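Long-range contact in probable host range protein 2-3 (Myxoma virus, PDB 5CZ3), which probably supports multiplication of the virus in different host cell types, as a member of the C7 family of poxvirus host-range proteins: residues 8-12 and 31-35. Sequence-based numbering, arbitrary orientation.
Sequences VHKLD and DSYGC
H9 meets two residues of 31-35 at once, D31 at its edge and Y33 over a face. H9 NE2 donates a hydrogen bond to D31 OD1 at 2.8 Å. The N-H...O angle is 150°, and the oxygen lies close to the imidazole plane. OD1 accepts through its anti lone pair, the one turned away from OD2. The carboxylate is twisted about halfway between coplanar with the ring and perpendicular to it. D31 CB points away from 8-12, but with CG trans to the backbone N (chi1 -176°) the carboxylate swings back and OD1 reaches H9.

Y33 makes a T-shaped stack with H9. Its CD2-CE2 edge points at the imidazole face, with the planes 76° apart. Y33 CD2 comes within 3.6 Å of H9 CD2. Farther along, L11 touches Y33 through one methyl, with L11 CD2 4.0 Å from Y33 CB.

H9 ND1 accepts from D56 N, so both ring nitrogens are bonded and the imidazole is fixed in rotation. Y33 OH is hydrogen-bonded to K64 O, K64 NZ bonds to D31 O, and I60 packs against H9 and D31.

Strands 10-15 and 34-40 belong to different sheets. The contact therefore joins the two layers of the C7-family beta-sandwich through largely buried side chains.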
loop_
_atom_site.group_PDB
_atom_site.type_symbol
_atom_site.label_atom_id
_atom_site.label_comp_id
_atom_site.label_asym_id
_atom_site.label_seq_id
_atom_site.Cartn_x
_atom_site.Cartn_y
_atom_site.Cartn_z
ATOM N N VAL A 8 -12.003 -0.016 11.247
ATOM C CA VAL A 8 -10.802 -0.799 10.973
ATOM C C VAL A 8 -10.827 -1.416 9.577
ATOM O O VAL A 8 -11.489 -2.429 9.346
ATOM C CB VAL A 8 -10.612 -1.926 12.009
ATOM C CG1 VAL A 8 -9.314 -2.671 11.746
ATOM C CG2 VAL A 8 -10.632 -1.365 13.426
ATOM N N HIS A 9 -10.101 -0.799 8.650
ATOM C CA HIS A 9 -9.974 -1.327 7.297
ATOM C C HIS A 9 -8.907 -2.414 7.241
ATOM O O HIS A 9 -8.136 -2.585 8.184
ATOM C CB HIS A 9 -9.623 -0.215 6.307
ATOM C CG HIS A 9 -10.579 0.936 6.320
ATOM N ND1 HIS A 9 -11.885 0.825 5.894
ATOM C CD2 HIS A 9 -10.413 2.228 6.694
ATOM C CE1 HIS A 9 -12.485 1.996 6.013
ATOM N NE2 HIS A 9 -11.615 2.864 6.496
ATOM N N LYS A 10 -8.870 -3.147 6.133
ATOM C CA LYS A 10 -7.807 -4.113 5.884
ATOM C C LYS A 10 -7.116 -3.776 4.569
ATOM O O LYS A 10 -7.780 -3.518 3.563
ATOM C CB LYS A 10 -8.355 -5.541 5.847
ATOM C CG LYS A 10 -8.883 -6.048 7.176
ATOM C CD LYS A 10 -9.429 -7.462 7.041
ATOM C CE LYS A 10 -9.940 -7.995 8.371
ATOM N N LEU A 11 -5.787 -3.774 4.573
ATOM C CA LEU A 11 -5.036 -3.421 3.375
ATOM C C LEU A 11 -3.715 -4.174 3.263
ATOM O O LEU A 11 -2.864 -4.093 4.147
ATOM C CB LEU A 11 -4.770 -1.913 3.345
ATOM C CG LEU A 11 -3.977 -1.403 2.140
ATOM C CD1 LEU A 11 -4.728 -1.689 0.848
ATOM C CD2 LEU A 11 -3.681 0.084 2.272
ATOM N N ASP A 12 -3.555 -4.908 2.166
ATOM C CA ASP A 12 -2.285 -5.543 1.838
ATOM C C ASP A 12 -1.722 -4.947 0.552
ATOM O O ASP A 12 -2.466 -4.655 -0.385
ATOM C CB ASP A 12 -2.447 -7.056 1.683
ATOM C CG ASP A 12 -2.820 -7.743 2.981
ATOM O OD1 ASP A 12 -2.496 -7.210 4.064
ATOM O OD2 ASP A 12 -3.434 -8.829 2.910
ATOM N N ASP A 31 -10.432 5.889 9.768
ATOM C CA ASP A 31 -10.948 5.841 8.404
ATOM C C ASP A 31 -9.954 6.469 7.436
ATOM O O ASP A 31 -10.202 7.534 6.868
ATOM C CB ASP A 31 -12.302 6.546 8.304
ATOM C CG ASP A 31 -12.921 6.424 6.922
ATOM O OD1 ASP A 31 -12.604 5.446 6.214
ATOM O OD2 ASP A 31 -13.719 7.307 6.542
ATOM N N SER A 32 -8.823 5.797 7.258
ATOM C CA SER A 32 -7.775 6.275 6.370
ATOM C C SER A 32 -6.791 5.152 6.083
ATOM O O SER A 32 -6.600 4.258 6.906
ATOM C CB SER A 32 -7.046 7.472 6.983
ATOM O OG SER A 32 -6.237 8.127 6.021
ATOM N N TYR A 33 -6.158 5.207 4.926
ATOM C CA TYR A 33 -5.171 4.229 4.532
ATOM C C TYR A 33 -4.118 4.812 3.617
ATOM O O TYR A 33 -4.348 5.766 2.938
ATOM C CB TYR A 33 -5.813 3.002 3.912
ATOM C CG TYR A 33 -7.142 3.220 3.266
ATOM C CD1 TYR A 33 -7.240 3.833 2.040
ATOM C CD2 TYR A 33 -8.298 2.783 3.867
ATOM C CE1 TYR A 33 -8.447 4.016 1.444
ATOM C CE2 TYR A 33 -9.506 2.962 3.276
ATOM C CZ TYR A 33 -9.570 3.581 2.069
ATOM O OH TYR A 33 -10.767 3.764 1.475
ATOM N N GLY A 34 -2.947 4.221 3.612
ATOM C CA GLY A 34 -1.843 4.705 2.807
ATOM C C GLY A 34 -0.515 4.292 3.406
ATOM O O GLY A 34 -0.467 3.742 4.508
ATOM N N CYS A 35 0.565 4.557 2.675
ATOM C CA CYS A 35 1.905 4.229 3.144
ATOM C C CYS A 35 2.971 4.928 2.315
ATOM O O CYS A 35 2.682 5.512 1.269
ATOM C CB CYS A 35 2.137 2.719 3.105
ATOM S SG CYS A 35 2.063 2.002 1.454
#